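Local coordinates for protein Cys-Gly metallodipeptidase DUG1 (PDB 4G1P) that hydrolyses the dipeptide Cys-Gly as a metal-dependent M20-family peptidase and serves as the catalytic component of the glutathione-degrading complex of yeast, at residues 213-227 and 377-391. Sequence-based numbering, arbitrary orientation.
Sequences YGLRGCNYYQTIIEG and NKCRTELIHDGAYWV. With CYS (cysteine), chain E.
From Gly-214 paired with Val-391 to Glu-226 paired with Lys-378, two long strands run antiparallel, interrupted around Arg-216 and again at a classic beta bulge, where Ile-384 and His-385 both face Tyr-220. At the bulge Tyr-220 O accepts a hydrogen bond from Ile-384 N (2.6 Å) and a weak one from His-385 N, while Tyr-220 N gives a nearly straight bond to His-385 O. On the same side as Cys-218, the His-385 imidazole lies with one face against Tyr-220 CB, a CH-pi contact 3.9 Å from CB to the ring centroid. His-385 CG sits between the backbone N and the carbonyl carbon (chi1 71°), which turns the ring toward strand 217-226, and His-385 NE2 lies 3.1 Å from SG of the bound cysteine. Cys-218 SG approaches that same sulfur at 3.7 Å, so each strand contributes one residue to the pocket of the bound cysteine. Farther along, Gln-222 and Glu-382 extend alongside each other; Gln-222 NE2 donates to Glu-382 OE2 at 2.6 Å, in the amide plane but from above the carboxylate plane. Ile-384 CD1 packs on the Gln-222 chain and on Tyr-220 CD1. An alanine replacing Gln-222 would probably leave Glu-382 OE2 without this amide donor and Ile-384 CD1 with less to pack on. On the opposite face from Cys-218 and His-385, Thr-223 OG1 and Thr-381 OG1 share a hydrogen bond, and Leu-383 CD1 meets Tyr-221 CE1 at 3.5 Å. Helix 355-371 packs on this threonine side, touching Thr-381 and Cys-379, and its Thr-359 bonds Tyr-221 OH. Lys-334 O of the second subunit bonds Tyr-220 OH. At the other end Trp-390 packs on helix 426-433, while strands 340-349 and 415-419 continue the sheet beside strand 210-226.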
loop_
_atom_site.group_PDB
_atom_site.type_symbol
_atom_site.label_atom_id
_atom_site.label_comp_id
_atom_site.label_asym_id
_atom_site.label_seq_id
_atom_site.Cartn_x
_atom_site.Cartn_y
_atom_site.Cartn_z
ATOM N N TYR A 213 -32.729 -13.571 5.890
ATOM C CA TYR A 213 -33.440 -12.943 6.997
ATOM C C TYR A 213 -32.527 -12.282 8.042
ATOM O O TYR A 213 -33.016 -11.763 9.053
ATOM C CB TYR A 213 -34.400 -13.946 7.660
ATOM C CG TYR A 213 -33.728 -15.119 8.354
ATOM C CD1 TYR A 213 -33.444 -16.291 7.667
ATOM C CD2 TYR A 213 -33.396 -15.055 9.696
ATOM C CE1 TYR A 213 -32.843 -17.351 8.292
ATOM C CE2 TYR A 213 -32.789 -16.105 10.327
ATOM C CZ TYR A 213 -32.516 -17.253 9.628
ATOM O OH TYR A 213 -31.913 -18.309 10.273
ATOM N N GLY A 214 -31.214 -12.288 7.797
ATOM C CA GLY A 214 -30.259 -11.714 8.741
ATOM C C GLY A 214 -28.935 -11.205 8.183
ATOM O O GLY A 214 -28.316 -11.840 7.330
ATOM N N LEU A 215 -28.485 -10.060 8.681
ATOM C CA LEU A 215 -27.198 -9.503 8.273
ATOM C C LEU A 215 -26.312 -9.212 9.468
ATOM O O LEU A 215 -26.786 -8.753 10.505
ATOM C CB LEU A 215 -27.402 -8.188 7.532
ATOM C CG LEU A 215 -28.079 -8.230 6.174
ATOM C CD1 LEU A 215 -28.735 -6.905 5.933
ATOM C CD2 LEU A 215 -27.047 -8.514 5.114
ATOM N N ARG A 216 -25.014 -9.448 9.319
ATOM C CA ARG A 216 -24.073 -8.978 10.317
ATOM C C ARG A 216 -23.846 -7.501 10.095
ATOM O O ARG A 216 -23.917 -7.026 8.969
ATOM C CB ARG A 216 -22.736 -9.651 10.142
ATOM C CG ARG A 216 -22.625 -11.055 10.594
ATOM C CD ARG A 216 -21.496 -11.612 9.802
ATOM N NE ARG A 216 -20.550 -12.394 10.561
ATOM C CZ ARG A 216 -19.448 -12.911 10.034
ATOM N NH1 ARG A 216 -19.168 -12.698 8.759
ATOM N NH2 ARG A 216 -18.633 -13.642 10.779
ATOM N N GLY A 217 -23.545 -6.779 11.164
ATOM C CA GLY A 217 -23.127 -5.403 11.027
ATOM C C GLY A 217 -21.630 -5.334 10.755
ATOM O O GLY A 217 -20.949 -6.352 10.594
ATOM N N CYS A 218 -21.111 -4.120 10.700
ATOM C CA CYS A 218 -19.703 -3.930 10.411
ATOM C C CYS A 218 -19.156 -2.655 11.061
ATOM O O CYS A 218 -19.685 -1.559 10.869
ATOM C CB CYS A 218 -19.452 -3.932 8.893
ATOM S SG CYS A 218 -17.686 -3.929 8.444
ATOM N N ASN A 219 -18.105 -2.816 11.853
ATOM C CA ASN A 219 -17.411 -1.674 12.428
ATOM C C ASN A 219 -16.008 -1.608 11.852
ATOM O O ASN A 219 -15.221 -2.549 11.995
ATOM C CB ASN A 219 -17.382 -1.761 13.958
ATOM C CG ASN A 219 -18.701 -1.340 14.595
ATOM O OD1 ASN A 219 -19.758 -1.431 13.972
ATOM N ND2 ASN A 219 -18.639 -0.862 15.830
ATOM N N TYR A 220 -15.701 -0.520 11.162
ATOM C CA TYR A 220 -14.420 -0.435 10.484
ATOM C C TYR A 220 -13.501 0.527 11.222
ATOM O O TYR A 220 -13.846 1.700 11.427
ATOM C CB TYR A 220 -14.607 -0.008 9.032
ATOM C CG TYR A 220 -13.483 -0.433 8.120
ATOM C CD1 TYR A 220 -12.255 0.208 8.156
ATOM C CD2 TYR A 220 -13.647 -1.472 7.223
ATOM C CE1 TYR A 220 -11.220 -0.179 7.323
ATOM C CE2 TYR A 220 -12.623 -1.863 6.386
ATOM C CZ TYR A 220 -11.406 -1.210 6.442
ATOM O OH TYR A 220 -10.379 -1.578 5.606
ATOM N N TYR A 221 -12.338 0.022 11.621
ATOM C CA TYR A 221 -11.401 0.796 12.435
ATOM C C TYR A 221 -10.063 1.038 11.742
ATOM O O TYR A 221 -9.631 0.267 10.866
ATOM C CB TYR A 221 -11.153 0.107 13.786
ATOM C CG TYR A 221 -12.398 -0.072 14.611
ATOM C CD1 TYR A 221 -12.917 0.973 15.345
ATOM C CD2 TYR A 221 -13.064 -1.288 14.640
ATOM C CE1 TYR A 221 -14.066 0.820 16.092
ATOM C CE2 TYR A 221 -14.216 -1.455 15.381
ATOM C CZ TYR A 221 -14.716 -0.397 16.105
ATOM O OH TYR A 221 -15.867 -0.555 16.851
ATOM N N GLN A 222 -9.412 2.120 12.147
ATOM C CA GLN A 222 -8.023 2.348 11.780
ATOM C C GLN A 222 -7.227 2.690 13.029
ATOM O O GLN A 222 -7.620 3.560 13.812
ATOM C CB GLN A 222 -7.877 3.443 10.708
ATOM C CG GLN A 222 -8.342 4.823 11.125
ATOM C CD GLN A 222 -8.170 5.848 10.023
ATOM O OE1 GLN A 222 -7.773 5.521 8.906
ATOM N NE2 GLN A 222 -8.470 7.100 10.333
ATOM N N THR A 223 -6.129 1.972 13.232
ATOM C CA THR A 223 -5.215 2.293 14.322
ATOM C C THR A 223 -4.081 3.153 13.777
ATOM O O THR A 223 -3.372 2.735 12.863
ATOM C CB THR A 223 -4.650 1.023 15.000
ATOM O OG1 THR A 223 -5.679 0.406 15.773
ATOM C CG2 THR A 223 -3.502 1.369 15.928
ATOM N N ILE A 224 -3.930 4.356 14.331
ATOM C CA ILE A 224 -2.945 5.313 13.831
ATOM C C ILE A 224 -1.738 5.448 14.756
ATOM O O ILE A 224 -1.881 5.789 15.923
ATOM C CB ILE A 224 -3.562 6.695 13.622
ATOM C CG1 ILE A 224 -4.965 6.561 13.021
ATOM C CG2 ILE A 224 -2.669 7.531 12.735
ATOM C CD1 ILE A 224 -5.702 7.888 12.857
ATOM N N ILE A 225 -0.552 5.163 14.224
ATOM C CA ILE A 225 0.687 5.298 14.981
ATOM C C ILE A 225 1.642 6.238 14.259
ATOM O O ILE A 225 1.963 6.032 13.080
ATOM C CB ILE A 225 1.365 3.951 15.198
ATOM C CG1 ILE A 225 0.459 3.028 16.004
ATOM C CG2 ILE A 225 2.675 4.130 15.939
ATOM C CD1 ILE A 225 1.026 1.637 16.194
ATOM N N GLU A 226 2.080 7.271 14.978
ATOM C CA GLU A 226 2.930 8.321 14.433
ATOM C C GLU A 226 4.186 8.484 15.279
ATOM O O GLU A 226 4.137 8.343 16.504
ATOM C CB GLU A 226 2.167 9.642 14.388
ATOM C CG GLU A 226 3.012 10.809 13.939
ATOM C CD GLU A 226 2.194 12.057 13.660
ATOM O OE1 GLU A 226 1.257 12.325 14.445
ATOM O OE2 GLU A 226 2.487 12.759 12.656
ATOM N N GLY A 227 5.312 8.769 14.620
ATOM C CA GLY A 227 6.598 8.954 15.289
ATOM C C GLY A 227 7.356 10.190 14.822
ATOM O O GLY A 227 7.098 11.293 15.299
ATOM N N ASN A 377 6.335 6.466 20.589
ATOM C CA ASN A 377 5.445 6.869 19.508
ATOM C C ASN A 377 4.054 7.305 19.999
ATOM O O ASN A 377 3.676 7.025 21.145
ATOM C CB ASN A 377 5.351 5.749 18.457
ATOM C CG ASN A 377 6.640 5.596 17.634
ATOM O OD1 ASN A 377 7.264 6.582 17.259
ATOM N ND2 ASN A 377 7.033 4.356 17.356
ATOM N N LYS A 378 3.318 8.013 19.142
ATOM C CA LYS A 378 1.921 8.375 19.407
ATOM C C LYS A 378 1.000 7.301 18.826
ATOM O O LYS A 378 1.329 6.680 17.817
ATOM C CB LYS A 378 1.572 9.731 18.785
ATOM C CG LYS A 378 2.409 10.886 19.290
ATOM C CD LYS A 378 2.139 12.196 18.515
ATOM C CE LYS A 378 3.083 12.403 17.302
ATOM N NZ LYS A 378 4.533 12.671 17.642
ATOM N N CYS A 379 -0.149 7.079 19.455
ATOM C CA CYS A 379 -1.070 6.048 18.983
ATOM C C CYS A 379 -2.496 6.299 19.417
ATOM O O CYS A 379 -2.763 6.779 20.524
ATOM C CB CYS A 379 -0.640 4.644 19.440
ATOM S SG CYS A 379 -1.704 3.278 18.795
ATOM N N ARG A 380 -3.414 5.953 18.529
ATOM C CA ARG A 380 -4.829 6.036 18.816
ATOM C C ARG A 380 -5.608 5.268 17.757
ATOM O O ARG A 380 -5.158 5.124 16.610
ATOM C CB ARG A 380 -5.283 7.488 18.864
ATOM C CG ARG A 380 -5.367 8.152 17.540
ATOM C CD ARG A 380 -5.726 9.595 17.714
ATOM N NE ARG A 380 -5.694 10.301 16.442
ATOM C CZ ARG A 380 -6.687 10.276 15.558
ATOM N NH1 ARG A 380 -7.786 9.568 15.813
ATOM N NH2 ARG A 380 -6.583 10.953 14.416
ATOM N N THR A 381 -6.772 4.765 18.152
ATOM C CA THR A 381 -7.589 3.962 17.270
ATOM C C THR A 381 -8.941 4.618 17.074
ATOM O O THR A 381 -9.605 5.004 18.035
ATOM C CB THR A 381 -7.730 2.532 17.811
ATOM O OG1 THR A 381 -6.478 1.859 17.654
ATOM C CG2 THR A 381 -8.797 1.745 17.056
ATOM N N GLU A 382 -9.346 4.772 15.822
ATOM C CA GLU A 382 -10.602 5.439 15.563
ATOM C C GLU A 382 -11.515 4.668 14.621
ATOM O O GLU A 382 -11.076 3.836 13.825
ATOM C CB GLU A 382 -10.364 6.866 15.082
ATOM C CG GLU A 382 -10.082 7.014 13.615
ATOM C CD GLU A 382 -9.579 8.410 13.288
ATOM O OE1 GLU A 382 -9.287 9.159 14.242
ATOM O OE2 GLU A 382 -9.476 8.756 12.091
ATOM N N LEU A 383 -12.804 4.937 14.751
ATOM C CA LEU A 383 -13.804 4.257 13.965
ATOM C C LEU A 383 -13.920 4.989 12.637
ATOM O O LEU A 383 -13.984 6.213 12.602
ATOM C CB LEU A 383 -15.134 4.266 14.730
ATOM C CG LEU A 383 -16.408 3.773 14.032
ATOM C CD1 LEU A 383 -16.412 2.272 13.928
ATOM C CD2 LEU A 383 -17.645 4.276 14.755
ATOM N N ILE A 384 -13.924 4.250 11.537
ATOM C CA ILE A 384 -14.120 4.892 10.245
ATOM C C ILE A 384 -15.595 4.903 9.854
ATOM O O ILE A 384 -16.123 5.936 9.455
ATOM C CB ILE A 384 -13.307 4.236 9.132
ATOM C CG1 ILE A 384 -11.811 4.321 9.457
ATOM C CG2 ILE A 384 -13.660 4.894 7.805
ATOM C CD1 ILE A 384 -10.905 3.547 8.515
ATOM N N HIS A 385 -16.250 3.750 9.956
ATOM C CA HIS A 385 -17.695 3.688 9.791
ATOM C C HIS A 385 -18.301 2.506 10.541
ATOM O O HIS A 385 -17.617 1.512 10.818
ATOM C CB HIS A 385 -18.104 3.682 8.309
ATOM C CG HIS A 385 -17.783 2.416 7.576
ATOM N ND1 HIS A 385 -16.986 2.395 6.450
ATOM C CD2 HIS A 385 -18.183 1.135 7.777
ATOM C CE1 HIS A 385 -16.891 1.152 6.003
ATOM N NE2 HIS A 385 -17.604 0.367 6.792
ATOM N N ASP A 386 -19.582 2.628 10.882
ATOM C CA ASP A 386 -20.307 1.525 11.503
ATOM C C ASP A 386 -21.640 1.301 10.804
ATOM O O ASP A 386 -22.232 2.233 10.260
ATOM C CB ASP A 386 -20.470 1.731 13.019
ATOM C CG ASP A 386 -21.353 2.929 13.381
ATOM O OD1 ASP A 386 -21.789 3.703 12.496
ATOM O OD2 ASP A 386 -21.609 3.097 14.591
ATOM N N GLY A 387 -22.089 0.053 10.803
ATOM C CA GLY A 387 -23.348 -0.324 10.188
ATOM C C GLY A 387 -23.951 -1.424 11.038
ATOM O O GLY A 387 -23.231 -2.323 11.473
ATOM N N ALA A 388 -25.259 -1.354 11.281
ATOM C CA ALA A 388 -25.898 -2.234 12.254
ATOM C C ALA A 388 -26.115 -3.630 11.724
ATOM O O ALA A 388 -26.262 -3.825 10.525
ATOM C CB ALA A 388 -27.203 -1.657 12.701
ATOM N N TYR A 389 -26.125 -4.604 12.625
ATOM C CA TYR A 389 -26.577 -5.938 12.268
ATOM C C TYR A 389 -28.102 -5.952 12.207
ATOM O O TYR A 389 -28.761 -5.017 12.668
ATOM C CB TYR A 389 -26.064 -6.974 13.264
ATOM C CG TYR A 389 -26.485 -6.749 14.699
ATOM C CD1 TYR A 389 -27.759 -7.109 15.137
ATOM C CD2 TYR A 389 -25.605 -6.211 15.623
ATOM C CE1 TYR A 389 -28.146 -6.922 16.436
ATOM C CE2 TYR A 389 -25.985 -6.020 16.936
ATOM C CZ TYR A 389 -27.256 -6.379 17.331
ATOM O OH TYR A 389 -27.645 -6.191 18.631
ATOM N N TRP A 390 -28.673 -7.009 11.647
ATOM C CA TRP A 390 -30.113 -7.056 11.484
ATOM C C TRP A 390 -30.568 -8.495 11.488
ATOM O O TRP A 390 -29.959 -9.343 10.841
ATOM C CB TRP A 390 -30.517 -6.363 10.185
ATOM C CG TRP A 390 -31.959 -6.528 9.785
ATOM C CD1 TRP A 390 -33.035 -5.833 10.273
ATOM C CD2 TRP A 390 -32.480 -7.416 8.783
ATOM N NE1 TRP A 390 -34.195 -6.244 9.647
ATOM C CE2 TRP A 390 -33.883 -7.214 8.731
ATOM C CE3 TRP A 390 -31.903 -8.366 7.933
ATOM C CZ2 TRP A 390 -34.713 -7.927 7.858
ATOM C CZ3 TRP A 390 -32.722 -9.075 7.075
ATOM C CH2 TRP A 390 -34.119 -8.851 7.042
ATOM N N VAL A 391 -31.613 -8.782 12.252
ATOM C CA VAL A 391 -32.164 -10.118 12.276
ATOM C C VAL A 391 -33.674 -9.987 12.231
ATOM O O VAL A 391 -34.261 -9.160 12.928
ATOM C CB VAL A 391 -31.779 -10.920 13.543
ATOM C CG1 VAL A 391 -32.041 -12.390 13.324
ATOM C CG2 VAL A 391 -30.337 -10.726 13.907
HETATM N N CYS E . -19.441 -3.597 1.751
HETATM C CA CYS E . -18.880 -3.480 3.082
HETATM C C CYS E . -19.014 -4.826 3.798
HETATM O O CYS E . -20.107 -5.382 3.903
HETATM C CB CYS E . -19.554 -2.346 3.858
HETATM S SG CYS E . -18.902 -2.081 5.478
#